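Hydrolase family protein (PDB 3CNH) is a predicted hydrolase of the haloacid dehalogenase-like superfamily and probably acts as a phosphatase, though its natural substrate is not established. Local coordinates at residues A93-L98 with Y102-L107; T40-L45 with V65-R70; V139-P144 with M163-L168. One frame throughout, in Å; residues are numbered along the deposited sequence. Where two conformers were deposited one is given.

Contact 1: residues A93-L98 with Y102-L107; sequences ALARDL and YRMYSL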
# COMPACT_ATOMS: atom_id res chain seq x y z
N ALA A 93 -7.31 12.55 -6.60
CA ALA A 93 -7.86 13.27 -7.73
C ALA A 93 -6.88 13.28 -8.89
O ALA A 93 -7.25 13.16 -10.05
CB ALA A 93 -8.25 14.72 -7.33
N LEU A 94 -5.61 13.43 -8.57
CA LEU A 94 -4.55 13.45 -9.60
C LEU A 94 -4.50 12.10 -10.32
O LEU A 94 -4.45 11.99 -11.55
CB LEU A 94 -3.19 13.74 -8.96
CG LEU A 94 -1.95 13.59 -9.84
CD1 LEU A 94 -1.97 14.48 -11.06
CD2 LEU A 94 -0.66 13.82 -9.00
N ALA A 95 -4.50 11.08 -9.49
CA ALA A 95 -4.40 9.70 -10.01
C ALA A 95 -5.62 9.39 -10.87
O ALA A 95 -5.51 8.82 -11.95
CB ALA A 95 -4.24 8.68 -8.90
N ARG A 96 -6.78 9.82 -10.41
CA ARG A 96 -8.02 9.58 -11.18
C ARG A 96 -7.94 10.25 -12.54
O ARG A 96 -8.41 9.72 -13.56
CB ARG A 96 -9.29 10.04 -10.39
CG ARG A 96 -9.65 9.12 -9.22
CD ARG A 96 -10.82 9.59 -8.26
NE ARG A 96 -11.07 8.57 -7.23
CZ ARG A 96 -11.68 8.76 -6.06
NH1 ARG A 96 -12.05 9.97 -5.67
NH2 ARG A 96 -11.84 7.73 -5.22
N ASP A 97 -7.35 11.43 -12.57
CA ASP A 97 -7.22 12.19 -13.80
C ASP A 97 -6.27 11.47 -14.76
O ASP A 97 -6.57 11.21 -15.91
CB ASP A 97 -6.66 13.58 -13.47
CG ASP A 97 -6.47 14.45 -14.67
OD1 ASP A 97 -7.20 14.28 -15.66
OD2 ASP A 97 -5.60 15.34 -14.60
N LEU A 98 -5.10 11.16 -14.23
CA LEU A 98 -4.04 10.52 -15.03
C LEU A 98 -4.47 9.15 -15.56
O LEU A 98 -4.05 8.71 -16.63
CB LEU A 98 -2.73 10.37 -14.22
CG LEU A 98 -1.93 11.63 -13.94
CD1 LEU A 98 -0.74 11.32 -12.95
CD2 LEU A 98 -1.44 12.23 -15.26
N TYR A 102 -3.26 7.01 -18.97
CA TYR A 102 -2.17 6.07 -18.75
C TYR A 102 -2.63 4.80 -18.14
O TYR A 102 -3.59 4.76 -17.35
CB TYR A 102 -1.09 6.70 -17.81
CG TYR A 102 -0.43 7.90 -18.42
CD1 TYR A 102 -0.99 9.15 -18.30
CD2 TYR A 102 0.73 7.78 -19.17
CE1 TYR A 102 -0.44 10.25 -18.91
CE2 TYR A 102 1.28 8.89 -19.79
CZ TYR A 102 0.70 10.12 -19.65
OH TYR A 102 1.21 11.26 -20.27
N ARG A 103 -1.90 3.75 -18.49
CA ARG A 103 -2.06 2.46 -17.81
C ARG A 103 -1.33 2.58 -16.48
O ARG A 103 -0.17 2.96 -16.40
CB ARG A 103 -1.43 1.33 -18.60
CG ARG A 103 -2.17 0.99 -19.89
CD ARG A 103 -1.50 -0.16 -20.58
NE ARG A 103 -2.21 -0.51 -21.80
CZ ARG A 103 -1.84 -1.52 -22.58
NH1 ARG A 103 -0.80 -2.25 -22.23
NH2 ARG A 103 -2.51 -1.79 -23.67
N MSE A 104 -2.06 2.24 -15.43
CA MSE A 104 -1.54 2.36 -14.08
C MSE A 104 -1.91 1.15 -13.24
O MSE A 104 -2.95 0.53 -13.42
CB MSE A 104 -2.05 3.66 -13.44
CG MSE A 104 -1.94 4.84 -14.38
SE MSE A 104 -2.15 6.59 -13.53
CE MSE A 104 -3.65 6.10 -12.40
N TYR A 105 -1.04 0.86 -12.29
CA TYR A 105 -1.15 -0.34 -11.46
C TYR A 105 -0.71 -0.01 -10.04
O TYR A 105 0.04 0.95 -9.84
CB TYR A 105 -0.18 -1.41 -12.00
CG TYR A 105 -0.29 -1.67 -13.49
CD1 TYR A 105 0.41 -0.90 -14.40
CD2 TYR A 105 -1.11 -2.66 -13.99
CE1 TYR A 105 0.27 -1.11 -15.77
CE2 TYR A 105 -1.23 -2.90 -15.33
CZ TYR A 105 -0.54 -2.12 -16.24
OH TYR A 105 -0.68 -2.34 -17.61
N SER A 106 -1.21 -0.76 -9.07
CA SER A 106 -0.65 -0.59 -7.70
C SER A 106 0.56 -1.47 -7.58
O SER A 106 0.69 -2.53 -8.23
CB SER A 106 -1.64 -0.92 -6.55
OG SER A 106 -1.69 -2.31 -6.27
N LEU A 107 1.43 -1.04 -6.69
CA LEU A 107 2.59 -1.85 -6.25
C LEU A 107 2.73 -1.49 -4.78
O LEU A 107 3.22 -0.42 -4.44
CB LEU A 107 3.85 -1.55 -7.06
CG LEU A 107 5.00 -2.52 -6.79
CD1 LEU A 107 4.67 -3.92 -7.35
CD2 LEU A 107 6.34 -2.07 -7.37
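Met104, a selenomethionine, reaches from its strand to the end of helix 89-98, where it meets Leu98 and Ala95. Its CB leaves the strand toward the helix, and chi1 of -45° sets CG beside the backbone N and anti to the carbonyl carbon; from there the chain runs to the selenium. SE lies 3.9 Å from Leu98 CB. A bend at chi3 (-43°) then turns the terminal methyl back toward Ala95, and CE stops 3.3 Å from Ala95 O, while its distance to Ala95 CB is 4.4 Å. Within this contact, the nearest atom to the tip is thus a backbone carbonyl oxygen. Just past the helix end the chain turns back, and Tyr102 N gives a weak hydrogen bond to Leu98 O at 3.0 Å, its N-H...O angle only 132°. The same oxygen lies in the plane of the Tyr102 ring, at its edge, 3.5 Å from CD1, and Leu98 CD2 adds a looser apolar contact with CE1. This tight helix-to-strand return belongs to the Rossmann-like HAD core. Trp9 of strand 6-9 and Phe127 of a loop also touch Met104, Leu98 packs on Leu194 of helix 187-196, and strand 103-108 runs between strands 6-9 and 131-133 in the parallel sheet.

Contact 2: residues T40-L45 with V65-R70; sequences TERHRL and VFYQPR
Arg42 lays its guanidinium flat over one face of the Tyr67 ring, a cation-pi stack that ties helix 36-51 to the loop after helix 57-64. Both elements belong to a group of helices set apart from the parallel sheet, consistent with the helical cap of HAD enzymes. The evidence for stacking is direct: the two planes differ by 6°, and CZ stands 3.7 Å from the ring centroid, 14° off the normal. The overlap extends along the arginine. NH1 and CZ lie over the CB-CG side of the ring, NE is above its centre, and on the CE2 side Arg42 CD lies 3.4 Å from Tyr67 CE2. CD thus adds a CH-pi interaction to the cation-pi one, its distance to the ring centroid being 3.9 Å.

The torsions explain how the groups meet. Arg42 is extended from CG to NE and points to the loop, whereas chi4 of -92° turns the guanidinium across that chain and parallel to the ring. On the other side, Tyr67 holds CG between its backbone N and carbonyl carbon, turning a ring face to the Arg42 guanidinium.

Further out, polar partners fix the arginine's rotation. NE forms a salt bridge with Asp38, one turn earlier on the helix, and NH1 bonds to Gln63 O near the end of helix 57-64; Tyr67 OH makes a weak hydrogen bond to Asp38 as well. The loop is braced from within by Arg70, which grips Val65 O side-on with two nitrogens. Val65 O lies in the guanidinium plane, 2.9 Å from Arg70 NE and 3.0 Å from Arg70 NH2, so one carbonyl oxygen accepts two N-H groups.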
# COMPACT_ATOMS: atom_id res chain seq x y z
N THR A 40 2.11 -4.50 20.65
CA THR A 40 3.12 -4.06 19.70
C THR A 40 4.13 -5.16 19.39
O THR A 40 4.50 -5.36 18.24
CB THR A 40 3.86 -2.79 20.18
OG1 THR A 40 2.92 -1.71 20.15
CG2 THR A 40 5.03 -2.43 19.24
N GLU A 41 4.53 -5.86 20.43
CA GLU A 41 5.53 -6.93 20.28
C GLU A 41 4.94 -8.08 19.43
O GLU A 41 5.58 -8.63 18.51
CB GLU A 41 6.11 -7.39 21.61
CG GLU A 41 7.33 -8.23 21.39
CD GLU A 41 8.18 -7.68 20.22
OE1 GLU A 41 8.32 -8.40 19.18
OE2 GLU A 41 8.64 -6.51 20.31
N ARG A 42 3.70 -8.41 19.73
CA ARG A 42 3.01 -9.49 18.99
C ARG A 42 2.77 -9.14 17.53
O ARG A 42 2.94 -9.95 16.63
CB ARG A 42 1.73 -9.91 19.70
CG ARG A 42 2.02 -10.64 20.99
CD ARG A 42 0.77 -10.89 21.83
NE ARG A 42 1.04 -11.76 22.96
CZ ARG A 42 0.88 -13.09 22.90
NH1 ARG A 42 0.45 -13.63 21.78
NH2 ARG A 42 1.14 -13.85 23.94
N HIS A 43 2.41 -7.88 17.30
CA HIS A 43 2.20 -7.39 15.96
C HIS A 43 3.51 -7.47 15.19
O HIS A 43 3.54 -7.89 14.04
CB HIS A 43 1.71 -5.92 15.97
CG HIS A 43 1.83 -5.26 14.64
ND1 HIS A 43 0.89 -5.43 13.64
CD2 HIS A 43 2.82 -4.51 14.10
CE1 HIS A 43 1.29 -4.79 12.56
NE2 HIS A 43 2.46 -4.22 12.80
N ARG A 44 4.60 -7.05 15.82
CA ARG A 44 5.93 -7.03 15.18
C ARG A 44 6.27 -8.41 14.62
O ARG A 44 6.78 -8.56 13.49
CB ARG A 44 7.03 -6.59 16.16
CG ARG A 44 8.39 -6.39 15.51
CD ARG A 44 9.48 -6.00 16.52
NE ARG A 44 9.83 -7.07 17.45
CZ ARG A 44 10.71 -8.04 17.18
NH1 ARG A 44 11.34 -8.06 16.01
NH2 ARG A 44 10.98 -8.97 18.08
N LEU A 45 5.97 -9.39 15.43
CA LEU A 45 6.29 -10.79 15.07
C LEU A 45 5.43 -11.32 13.94
O LEU A 45 5.92 -11.98 13.03
CB LEU A 45 6.19 -11.75 16.25
CG LEU A 45 7.54 -12.18 16.83
CD1 LEU A 45 8.29 -11.02 17.39
CD2 LEU A 45 7.34 -13.27 17.89
N VAL A 65 -4.21 -10.18 19.31
CA VAL A 65 -5.29 -9.67 20.14
C VAL A 65 -6.02 -10.68 20.98
O VAL A 65 -6.15 -10.50 22.19
CB VAL A 65 -6.34 -8.90 19.28
CG1 VAL A 65 -7.44 -8.34 20.16
CG2 VAL A 65 -5.67 -7.76 18.52
N PHE A 66 -6.45 -11.77 20.35
CA PHE A 66 -7.32 -12.76 21.02
C PHE A 66 -6.57 -13.94 21.62
O PHE A 66 -7.01 -15.09 21.54
CB PHE A 66 -8.43 -13.19 20.07
CG PHE A 66 -9.30 -12.04 19.63
CD1 PHE A 66 -10.34 -11.59 20.43
CD2 PHE A 66 -9.03 -11.36 18.45
CE1 PHE A 66 -11.12 -10.52 20.04
CE2 PHE A 66 -9.80 -10.28 18.05
CZ PHE A 66 -10.84 -9.86 18.86
N TYR A 67 -5.49 -13.60 22.30
CA TYR A 67 -4.63 -14.60 23.00
C TYR A 67 -5.05 -14.70 24.45
O TYR A 67 -4.52 -15.50 25.26
CB TYR A 67 -3.13 -14.26 22.90
CG TYR A 67 -2.76 -12.89 23.40
CD1 TYR A 67 -2.41 -12.69 24.72
CD2 TYR A 67 -2.76 -11.80 22.54
CE1 TYR A 67 -2.08 -11.42 25.18
CE2 TYR A 67 -2.43 -10.55 23.00
CZ TYR A 67 -2.09 -10.37 24.31
OH TYR A 67 -1.78 -9.12 24.74
N GLN A 68 -6.04 -13.88 24.80
CA GLN A 68 -6.67 -13.92 26.13
C GLN A 68 -8.11 -13.47 25.96
O GLN A 68 -8.44 -12.97 24.89
CB GLN A 68 -5.93 -13.06 27.15
CG GLN A 68 -5.94 -11.60 26.86
CD GLN A 68 -5.16 -10.83 27.91
OE1 GLN A 68 -3.95 -11.01 28.06
NE2 GLN A 68 -5.85 -10.00 28.67
N PRO A 69 -8.97 -13.73 26.95
CA PRO A 69 -10.39 -13.33 26.79
C PRO A 69 -10.56 -11.86 26.59
O PRO A 69 -9.90 -11.06 27.23
CB PRO A 69 -11.02 -13.77 28.11
CG PRO A 69 -10.11 -14.86 28.63
CD PRO A 69 -8.73 -14.43 28.20
N ARG A 70 -11.46 -11.55 25.68
CA ARG A 70 -11.80 -10.16 25.32
C ARG A 70 -13.31 -9.94 25.35
O ARG A 70 -14.08 -10.85 25.10
CB ARG A 70 -11.32 -9.83 23.92
CG ARG A 70 -9.83 -9.93 23.66
CD ARG A 70 -9.01 -9.09 24.63
NE ARG A 70 -7.59 -9.16 24.26
CZ ARG A 70 -6.60 -8.56 24.91
NH1 ARG A 70 -6.85 -7.87 26.01
NH2 ARG A 70 -5.34 -8.70 24.48

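Contact 3: residues V139-P144 with M163-L168; sequences VMKPNP and MVDDRL. With NA (sodium ion), chain C; PO4 (phosphate ion), chain D.
Lys141 and Asp165 extend their side chains from opposite directions and join in a buried salt bridge within the HAD active-site region, at the C-terminal end of strand 161-165. NZ meets Asp165 OD2 at 2.8 Å, nearly in line with the C-O bond. A bend at chi3 (-64°) helps bring NZ to this oxygen and to phosphate O1, which it hydrogen-bonds at 3.0 Å. NZ also forms a salt bridge with Asp10 and a hydrogen bond to Leu107 O, so several acceptors grip it. Beside it, Met163, a selenomethionine, comes tip to tip with the lysine, CE lying 3.7 Å from NZ.

The Asp165 carboxylate divides its work. While OD2 faces the lysine, OD1 turns its anti lone pair to Arg167 N in an Asx turn, at 2.8 Å with a 161° N-H...O angle, and receives a water that is itself bound to the sodium ion. That water also accepts from Arg167 NE, in the plane of the guanidinium. Asp165 is thus a second-shell residue, whereas Asp166 binds sodium directly together with Asp10 and Gly12. The phosphate, probably from the crystallisation liquor, supplies another ligand through O2, and Asp166 OD1 stands 2.3 Å from the sodium ion.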
# COMPACT_ATOMS: atom_id res chain seq x y z
N VAL A 139 5.83 -11.39 -1.96
CA VAL A 139 7.04 -10.54 -1.81
C VAL A 139 6.55 -9.14 -1.51
O VAL A 139 5.40 -8.82 -1.78
CB VAL A 139 8.02 -10.56 -3.04
CG1 VAL A 139 8.83 -11.88 -3.06
CG2 VAL A 139 7.24 -10.38 -4.30
N MSE A 140 7.41 -8.32 -0.94
CA MSE A 140 7.05 -6.97 -0.50
C MSE A 140 8.12 -5.95 -0.85
O MSE A 140 9.30 -6.26 -0.94
CB MSE A 140 6.81 -6.95 1.03
CG MSE A 140 8.08 -7.10 1.75
SE MSE A 140 7.85 -6.90 3.71
CE MSE A 140 7.04 -8.35 3.90
N LYS A 141 7.70 -4.72 -1.10
CA LYS A 141 8.64 -3.63 -1.19
C LYS A 141 9.35 -3.63 0.16
O LYS A 141 8.72 -3.91 1.18
CB LYS A 141 7.91 -2.30 -1.39
CG LYS A 141 7.17 -2.18 -2.68
CD LYS A 141 6.51 -0.79 -2.83
CE LYS A 141 5.48 -0.57 -1.81
NZ LYS A 141 4.64 0.64 -2.03
N PRO A 142 10.62 -3.23 0.21
CA PRO A 142 11.45 -2.66 -0.84
C PRO A 142 12.32 -3.69 -1.57
O PRO A 142 13.35 -3.36 -2.15
CB PRO A 142 12.37 -1.72 -0.04
CG PRO A 142 12.62 -2.48 1.19
CD PRO A 142 11.29 -3.16 1.51
N ASN A 143 11.92 -4.94 -1.49
CA ASN A 143 12.66 -6.03 -2.18
C ASN A 143 12.79 -5.74 -3.67
O ASN A 143 11.78 -5.48 -4.34
CB ASN A 143 11.95 -7.36 -1.98
CG ASN A 143 12.77 -8.56 -2.44
OD1 ASN A 143 13.74 -8.43 -3.21
ND2 ASN A 143 12.35 -9.74 -2.01
N PRO A 144 14.02 -5.70 -4.19
CA PRO A 144 14.13 -5.46 -5.63
C PRO A 144 13.25 -6.42 -6.44
O PRO A 144 12.75 -6.06 -7.51
CB PRO A 144 15.61 -5.72 -5.90
CG PRO A 144 16.28 -5.40 -4.57
CD PRO A 144 15.32 -5.83 -3.53
N MSE A 163 7.56 4.57 -10.77
CA MSE A 163 7.09 4.22 -9.42
C MSE A 163 6.86 5.48 -8.60
O MSE A 163 7.70 6.39 -8.56
CB MSE A 163 8.13 3.37 -8.68
CG MSE A 163 7.79 3.03 -7.25
SE MSE A 163 6.40 1.67 -7.24
CE MSE A 163 5.75 1.93 -5.36
N VAL A 164 5.69 5.52 -7.95
CA VAL A 164 5.31 6.61 -7.06
C VAL A 164 5.15 6.04 -5.64
O VAL A 164 4.29 5.18 -5.41
CB VAL A 164 3.99 7.27 -7.48
CG1 VAL A 164 3.60 8.36 -6.49
CG2 VAL A 164 4.06 7.83 -8.97
N ASP A 165 5.96 6.53 -4.72
CA ASP A 165 5.95 6.02 -3.32
C ASP A 165 6.27 7.16 -2.39
O ASP A 165 6.94 8.09 -2.77
CB ASP A 165 6.98 4.90 -3.16
CG ASP A 165 6.71 4.00 -1.94
OD1 ASP A 165 7.00 4.42 -0.77
OD2 ASP A 165 6.30 2.84 -2.19
N ASP A 166 5.83 7.07 -1.14
CA ASP A 166 6.14 8.17 -0.20
C ASP A 166 7.43 7.98 0.53
O ASP A 166 7.89 8.89 1.19
CB ASP A 166 5.03 8.50 0.80
CG ASP A 166 4.69 7.39 1.72
OD1 ASP A 166 4.81 6.22 1.32
OD2 ASP A 166 4.22 7.69 2.82
N ARG A 167 8.00 6.77 0.43
CA ARG A 167 9.25 6.46 1.13
C ARG A 167 10.45 6.47 0.17
O ARG A 167 10.47 5.74 -0.81
CB ARG A 167 9.15 5.09 1.82
CG ARG A 167 8.00 5.00 2.79
CD ARG A 167 7.93 3.62 3.48
NE ARG A 167 6.62 3.34 4.08
CZ ARG A 167 6.38 3.36 5.38
NH1 ARG A 167 7.36 3.60 6.23
NH2 ARG A 167 5.16 3.11 5.83
N LEU A 168 11.47 7.23 0.56
CA LEU A 168 12.70 7.34 -0.21
C LEU A 168 13.33 5.97 -0.45
O LEU A 168 13.81 5.70 -1.53
CB LEU A 168 13.71 8.25 0.47
CG LEU A 168 15.03 8.43 -0.26
CD1 LEU A 168 14.87 9.11 -1.63
CD2 LEU A 168 15.95 9.21 0.68
NA NA C . 3.65 4.22 1.43
P PO4 D . 1.74 0.61 0.93
O1 PO4 D . 2.77 -0.12 0.21
O2 PO4 D . 2.28 1.98 1.36
O3 PO4 D . 0.36 0.68 0.27
O4 PO4 D . 1.45 -0.02 2.30
O HOH W 1 5.64 3.16 1.32
O HOH W 2 3.40 4.51 3.74

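Contacts 1 and 3 are buried and share the parallel sheet: strands 103-108 and 161-165 flank strand 6-9, and the two contacts touch where Leu107 O lies 3.0 Å from Lys141 NZ, a probable hydrogen bond. Their chemistry still differs. Contact 1, at the start of its strand, is mainly apolar, whereas contact 3, at a strand's C-terminal end, is ionic and adjoins the metal. Contact 2 is a surface contact between a helix and a loop in the outlying helical part, its centre about 37 Å from that of contact 1 and about 28 Å from that of contact 3. There a stacked cation replaces both the apolar packing of contact 1 and the direct salt bridge of contact 3.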